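Local atomic coordinates of GH62 hydrolase (Scytalidium thermophilum, PDB entry 4PVA), a protein that probably cleaves alpha-L-arabinofuranosyl side groups from arabinoxylan, as a family 62 glycoside hydrolase of a thermophilic fungus. Residues A[29-34]-A[285-290]; A[318-323]-A[333-338]. One frame throughout, in Å; residues are numbered along the deposited sequence.

Contact 1 of 2, residues A[29-34]-A[285-290]; sequences TGPLVF and EGQKWT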
loop_
_atom_site.group_PDB
_atom_site.type_symbol
_atom_site.label_atom_id
_atom_site.label_comp_id
_atom_site.label_asym_id
_atom_site.label_seq_id
_atom_site.Cartn_x
_atom_site.Cartn_y
_atom_site.Cartn_z
ATOM N N THR A 29 -8.727 -15.563 -4.388
ATOM C CA THR A 29 -8.957 -16.558 -3.359
ATOM C C THR A 29 -10.200 -16.173 -2.550
ATOM O O THR A 29 -10.752 -15.052 -2.645
ATOM C CB THR A 29 -7.747 -16.626 -2.398
ATOM O OG1 THR A 29 -7.608 -15.365 -1.711
ATOM C CG2 THR A 29 -6.460 -16.968 -3.135
ATOM N N GLY A 30 -10.612 -17.077 -1.666
ATOM C CA GLY A 30 -11.463 -16.677 -0.565
ATOM C C GLY A 30 -10.672 -15.873 0.450
ATOM O O GLY A 30 -9.505 -15.522 0.230
ATOM N N PRO A 31 -11.287 -15.539 1.583
ATOM C CA PRO A 31 -10.575 -14.811 2.609
ATOM C C PRO A 31 -9.480 -15.640 3.187
ATOM O O PRO A 31 -9.713 -16.807 3.486
ATOM C CB PRO A 31 -11.654 -14.472 3.631
ATOM C CG PRO A 31 -12.678 -15.557 3.443
ATOM C CD PRO A 31 -12.619 -16.000 2.003
ATOM N N LEU A 32 -8.299 -15.074 3.343
ATOM C CA LEU A 32 -7.131 -15.807 3.787
ATOM C C LEU A 32 -6.657 -15.481 5.193
ATOM O O LEU A 32 -6.008 -16.337 5.834
ATOM C CB LEU A 32 -5.952 -15.542 2.862
ATOM C CG LEU A 32 -6.092 -15.963 1.409
ATOM C CD1 LEU A 32 -4.835 -15.563 0.631
ATOM C CD2 LEU A 32 -6.338 -17.440 1.264
ATOM N N VAL A 33 -6.911 -14.271 5.676
ATOM C CA VAL A 33 -6.447 -13.859 7.000
ATOM C C VAL A 33 -7.541 -13.120 7.745
ATOM O O VAL A 33 -8.060 -12.108 7.246
ATOM C CB VAL A 33 -5.171 -13.007 6.952
ATOM C CG1 VAL A 33 -4.694 -12.702 8.371
ATOM C CG2 VAL A 33 -4.077 -13.699 6.185
ATOM N N PHE A 34 -7.890 -13.673 8.910
ATOM C CA PHE A 34 -8.920 -13.180 9.802
ATOM C C PHE A 34 -8.267 -12.628 11.075
ATOM O O PHE A 34 -7.164 -13.007 11.432
ATOM C CB PHE A 34 -9.867 -14.335 10.238
ATOM C CG PHE A 34 -10.768 -14.833 9.162
ATOM C CD1 PHE A 34 -10.268 -15.562 8.075
ATOM C CD2 PHE A 34 -12.124 -14.594 9.223
ATOM C CE1 PHE A 34 -11.120 -16.039 7.097
ATOM C CE2 PHE A 34 -12.970 -15.053 8.237
ATOM C CZ PHE A 34 -12.466 -15.753 7.168
ATOM N N GLU A 285 -13.186 -17.659 -8.274
ATOM C CA GLU A 285 -13.359 -19.030 -8.735
ATOM C C GLU A 285 -13.860 -19.952 -7.646
ATOM O O GLU A 285 -14.389 -21.024 -7.930
ATOM C CB GLU A 285 -12.075 -19.579 -9.444
ATOM C CG GLU A 285 -11.891 -19.065 -10.870
ATOM C CD GLU A 285 -10.647 -19.604 -11.578
ATOM O OE1 GLU A 285 -9.715 -19.982 -10.860
ATOM O OE2 GLU A 285 -10.640 -19.622 -12.857
ATOM N N GLY A 286 -13.706 -19.516 -6.413
ATOM C CA GLY A 286 -14.166 -20.306 -5.251
ATOM C C GLY A 286 -15.170 -19.523 -4.485
ATOM O O GLY A 286 -16.186 -19.107 -5.006
ATOM N N GLN A 287 -14.841 -19.257 -3.223
ATOM C CA GLN A 287 -15.712 -18.491 -2.337
ATOM C C GLN A 287 -15.768 -17.003 -2.745
ATOM O O GLN A 287 -14.730 -16.383 -2.926
ATOM C CB GLN A 287 -15.231 -18.673 -0.883
ATOM C CG GLN A 287 -15.801 -17.646 0.077
ATOM C CD GLN A 287 -15.520 -17.960 1.533
ATOM O OE1 GLN A 287 -14.797 -18.909 1.862
ATOM N NE2 GLN A 287 -16.094 -17.145 2.420
ATOM N N LYS A 288 -16.978 -16.450 -2.883
ATOM C CA LYS A 288 -17.226 -15.059 -3.321
ATOM C C LYS A 288 -17.734 -14.185 -2.153
ATOM O O LYS A 288 -18.895 -14.315 -1.746
ATOM C CB LYS A 288 -18.239 -15.052 -4.481
ATOM C CG LYS A 288 -18.963 -13.714 -4.744
ATOM C CD LYS A 288 -18.084 -12.510 -5.067
ATOM C CE LYS A 288 -18.914 -11.367 -5.660
ATOM N NZ LYS A 288 -18.138 -10.143 -6.034
ATOM N N TRP A 289 -16.838 -13.390 -1.589
ATOM C CA TRP A 289 -16.955 -12.889 -0.214
ATOM C C TRP A 289 -16.830 -11.371 -0.095
ATOM O O TRP A 289 -16.965 -10.817 0.981
ATOM C CB TRP A 289 -15.889 -13.564 0.669
ATOM C CG TRP A 289 -14.479 -13.320 0.175
ATOM C CD1 TRP A 289 -13.856 -13.957 -0.869
ATOM C CD2 TRP A 289 -13.520 -12.396 0.707
ATOM N NE1 TRP A 289 -12.578 -13.461 -1.028
ATOM C CE2 TRP A 289 -12.344 -12.532 -0.056
ATOM C CE3 TRP A 289 -13.531 -11.490 1.782
ATOM C CZ2 TRP A 289 -11.200 -11.805 0.192
ATOM C CZ3 TRP A 289 -12.380 -10.755 2.026
ATOM C CH2 TRP A 289 -11.234 -10.918 1.214
ATOM N N THR A 290 -16.524 -10.692 -1.185
ATOM C CA THR A 290 -16.373 -9.241 -1.182
ATOM C C THR A 290 -16.696 -8.707 -2.564
ATOM O O THR A 290 -16.487 -9.415 -3.565
ATOM C CB THR A 290 -14.927 -8.858 -0.785
ATOM O OG1 THR A 290 -14.787 -7.436 -0.702
ATOM C CG2 THR A 290 -13.913 -9.413 -1.767
#
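G30 and Q287 bring their CA atoms to 4.9 Å, the nearest approach of two loop segments that share no main-chain hydrogen bond. The join is made by W289, whose NE1 donates to T29 O (2.9 Å, N-H...O 153°) on a lone pair in the carbonyl plane, the oxygen sitting at the indole edge. Its CG stands between backbone N and carbonyl carbon (chi1 59°), which turns the ring onto P31. P31 CD lies 3.7 Å from the centroid of the five-membered ring, 9° off its normal, a CH-pi contact, while P31 CB sits 4.0 Å from W289 CE3. T290 CG2 backs the opposite face. The extended chain of Q287 crosses the proline at about a right angle, its CD 3.5 Å from P31 CD, so that methylene meets both the carboxamide and the indole. T29 OG1 donates to G30 O (2.7 Å) and is also hydrogen-bonded to L339 N of strand 336-341. A leucine in place of W289 would probably leave T29 O without its indole donor and P31 without a flat face to rest on. The loops continue parallel strands 26-28 and 282-284 in one blade of what is consistent with a five-bladed beta-propeller, the fold of family 62.

Contact 2 of 2, residues A[318-323]-A[333-338]; sequences LYQGVD and LPWRLG. With PO4 (phosphate ion), chain F.
The indole of W335 is held between V322 on one face and the Q320 carboxamide on the other, with G321 N at its edge, in plane. Y319, Q320 and G338 lie on two antiparallel strands, 316-321 and 336-341, neighbours in one blade of a probable five-bladed beta-propeller. V322 CG1 lies 3.9 Å from the centroid of the six-membered ring of W335, 19° off the normal, a CH-pi contact. On the other face the Q320 amide plane is inclined 34° to the ring; NE2 rides above the rim and CG comes to 3.5 Å from W335 CE3. The Y319 ring has G338 CA over one face, where a side chain at the glycine would be tight. Y319 with G338 and G321 with R336 are hydrogen-bonded pairs, each joined by two N-H...O bonds; G338 N donates to Y319 O at 2.8 Å. Between them Q320 and L337 form a non-hydrogen-bonded pair. Q320 points to the same face of the sheet as L337. Its CG lies between backbone N and carbonyl carbon (chi1 69°) and the chain then runs extended, so NE2 reaches a phosphate ion, probably from the crystallisation liquor, 3.1 Å from its O4. Q320 OE1 accepts from D47 N, and NE2 also bonds to S294 OG, fixing the amide's rotation. Across the sheet, Y319 OH is hydrogen-bonded to S28 OG. R336 folds back, its NH1 donating to W335 O (2.9 Å) from above the carbonyl plane and also to A43 O, while P334 O lies over one face of the guanidinium. P334 centres an inverse gamma turn, and just beyond the strands one water accepts from D323 N (3.0 Å) and donates to P334 O (2.7 Å).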
loop_
_atom_site.group_PDB
_atom_site.type_symbol
_atom_site.label_atom_id
_atom_site.label_comp_id
_atom_site.label_asym_id
_atom_site.label_seq_id
_atom_site.Cartn_x
_atom_site.Cartn_y
_atom_site.Cartn_z
ATOM N N LEU A 318 -2.193 -8.696 -2.636
ATOM C CA LEU A 318 -2.861 -8.975 -1.390
ATOM C C LEU A 318 -3.720 -7.745 -1.071
ATOM O O LEU A 318 -3.236 -6.612 -1.184
ATOM C CB LEU A 318 -1.772 -9.214 -0.350
ATOM C CG LEU A 318 -2.096 -9.955 0.922
ATOM C CD1 LEU A 318 -2.576 -11.359 0.655
ATOM C CD2 LEU A 318 -0.864 -9.998 1.802
ATOM N N TYR A 319 -4.964 -7.933 -0.703
ATOM C CA TYR A 319 -5.914 -6.845 -0.541
ATOM C C TYR A 319 -6.848 -7.074 0.624
ATOM O O TYR A 319 -6.905 -8.177 1.192
ATOM C CB TYR A 319 -6.705 -6.617 -1.851
ATOM C CG TYR A 319 -7.733 -7.728 -2.143
ATOM C CD1 TYR A 319 -7.376 -8.914 -2.763
ATOM C CD2 TYR A 319 -9.036 -7.549 -1.780
ATOM C CE1 TYR A 319 -8.320 -9.889 -2.988
ATOM C CE2 TYR A 319 -10.007 -8.509 -1.992
ATOM C CZ TYR A 319 -9.631 -9.694 -2.610
ATOM O OH TYR A 319 -10.650 -10.606 -2.876
ATOM N N GLN A 320 -7.562 -6.026 1.046
ATOM C CA GLN A 320 -8.601 -6.149 2.051
ATOM C C GLN A 320 -9.969 -6.183 1.368
ATOM O O GLN A 320 -10.263 -5.409 0.475
ATOM C CB GLN A 320 -8.519 -5.054 3.105
ATOM C CG GLN A 320 -8.868 -3.643 2.601
ATOM C CD GLN A 320 -8.557 -2.515 3.558
ATOM O OE1 GLN A 320 -7.706 -2.644 4.423
ATOM N NE2 GLN A 320 -9.245 -1.403 3.403
ATOM N N GLY A 321 -10.794 -7.141 1.811
ATOM C CA GLY A 321 -12.171 -7.275 1.339
ATOM C C GLY A 321 -13.094 -7.411 2.520
ATOM O O GLY A 321 -12.660 -7.609 3.665
ATOM N N VAL A 322 -14.373 -7.262 2.260
ATOM C CA VAL A 322 -15.350 -7.279 3.338
ATOM C C VAL A 322 -16.672 -7.730 2.780
ATOM O O VAL A 322 -16.999 -7.441 1.646
ATOM C CB VAL A 322 -15.444 -5.862 3.980
ATOM C CG1 VAL A 322 -15.984 -4.831 3.029
ATOM C CG2 VAL A 322 -16.266 -5.879 5.251
ATOM N N ASP A 323 -17.443 -8.428 3.610
ATOM C CA ASP A 323 -18.792 -8.837 3.248
ATOM C C ASP A 323 -19.588 -7.586 2.902
ATOM O O ASP A 323 -19.667 -6.666 3.722
ATOM C CB ASP A 323 -19.406 -9.561 4.461
ATOM C CG ASP A 323 -20.822 -10.073 4.219
ATOM O OD1 ASP A 323 -21.494 -9.640 3.280
ATOM O OD2 ASP A 323 -21.242 -10.907 5.057
ATOM N N LEU A 333 -15.663 -2.614 10.751
ATOM C CA LEU A 333 -15.960 -3.456 9.598
ATOM C C LEU A 333 -15.120 -4.709 9.613
ATOM O O LEU A 333 -13.947 -4.650 9.926
ATOM C CB LEU A 333 -15.706 -2.700 8.305
ATOM C CG LEU A 333 -16.792 -1.740 7.850
ATOM C CD1 LEU A 333 -16.277 -0.860 6.712
ATOM C CD2 LEU A 333 -18.061 -2.467 7.430
ATOM N N PRO A 334 -15.719 -5.850 9.239
ATOM C CA PRO A 334 -14.995 -7.119 9.306
ATOM C C PRO A 334 -14.133 -7.374 8.041
ATOM O O PRO A 334 -14.323 -8.326 7.293
ATOM C CB PRO A 334 -16.118 -8.137 9.446
ATOM C CG PRO A 334 -17.248 -7.526 8.705
ATOM C CD PRO A 334 -17.149 -6.052 9.002
ATOM N N TRP A 335 -13.156 -6.520 7.835
ATOM C CA TRP A 335 -12.196 -6.700 6.749
ATOM C C TRP A 335 -11.371 -7.952 6.966
ATOM O O TRP A 335 -10.997 -8.289 8.101
ATOM C CB TRP A 335 -11.247 -5.505 6.615
ATOM C CG TRP A 335 -11.872 -4.205 6.285
ATOM C CD1 TRP A 335 -12.199 -3.211 7.156
ATOM C CD2 TRP A 335 -12.219 -3.706 4.969
ATOM N NE1 TRP A 335 -12.750 -2.132 6.475
ATOM C CE2 TRP A 335 -12.751 -2.417 5.135
ATOM C CE3 TRP A 335 -12.135 -4.231 3.677
ATOM C CZ2 TRP A 335 -13.174 -1.631 4.057
ATOM C CZ3 TRP A 335 -12.566 -3.459 2.622
ATOM C CH2 TRP A 335 -13.081 -2.183 2.818
ATOM N N ARG A 336 -11.101 -8.656 5.879
ATOM C CA ARG A 336 -10.207 -9.788 5.873
ATOM C C ARG A 336 -9.214 -9.596 4.724
ATOM O O ARG A 336 -9.518 -8.889 3.765
ATOM C CB ARG A 336 -10.986 -11.109 5.627
ATOM C CG ARG A 336 -12.331 -11.249 6.367
ATOM C CD ARG A 336 -12.022 -11.450 7.767
ATOM N NE ARG A 336 -13.203 -11.606 8.617
ATOM C CZ ARG A 336 -13.475 -10.798 9.629
ATOM N NH1 ARG A 336 -12.733 -9.728 9.868
ATOM N NH2 ARG A 336 -14.497 -11.114 10.448
ATOM N N LEU A 337 -8.046 -10.213 4.782
ATOM C CA LEU A 337 -7.111 -10.196 3.650
ATOM C C LEU A 337 -7.393 -11.316 2.671
ATOM O O LEU A 337 -7.685 -12.440 3.081
ATOM C CB LEU A 337 -5.661 -10.325 4.091
ATOM C CG LEU A 337 -5.209 -9.361 5.187
ATOM C CD1 LEU A 337 -3.741 -9.575 5.485
ATOM C CD2 LEU A 337 -5.475 -7.907 4.800
ATOM N N GLY A 338 -7.302 -10.990 1.395
ATOM C CA GLY A 338 -7.378 -11.989 0.345
ATOM C C GLY A 338 -6.309 -11.727 -0.684
ATOM O O GLY A 338 -5.557 -10.770 -0.586
HETATM P P PO4 F . -9.227 2.135 4.387
HETATM O O1 PO4 F . -9.908 1.826 3.033
HETATM O O2 PO4 F . -8.813 3.623 4.386
HETATM O O3 PO4 F . -10.283 1.962 5.454
HETATM O O4 PO4 F . -8.080 1.257 4.559
HETATM O O HOH W 1 -16.301 -9.734 6.004
#

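In the fold
Contacts 1 and 2 lie 9 Å apart between centres, in the same blade, and are joined directly. From segment 29-34, L32 N comes to 2.7 Å from L337 O, a probable hydrogen bond where L32 and V33 both face L337 in a classic beta bulge, and F34 CD2 packs 3.2 Å from R336 NE. From segment 285-290, T290 OG1 lies 3.0 Å from V322 N, again a probable hydrogen bond. Contact 1 is the more peripheral, about 20 Å from the chain centre against about 14 Å for contact 2. Contact 2 alone reaches the phosphate, which Y330, K46, H295 and R251 also bind, a site that may mark the substrate pocket.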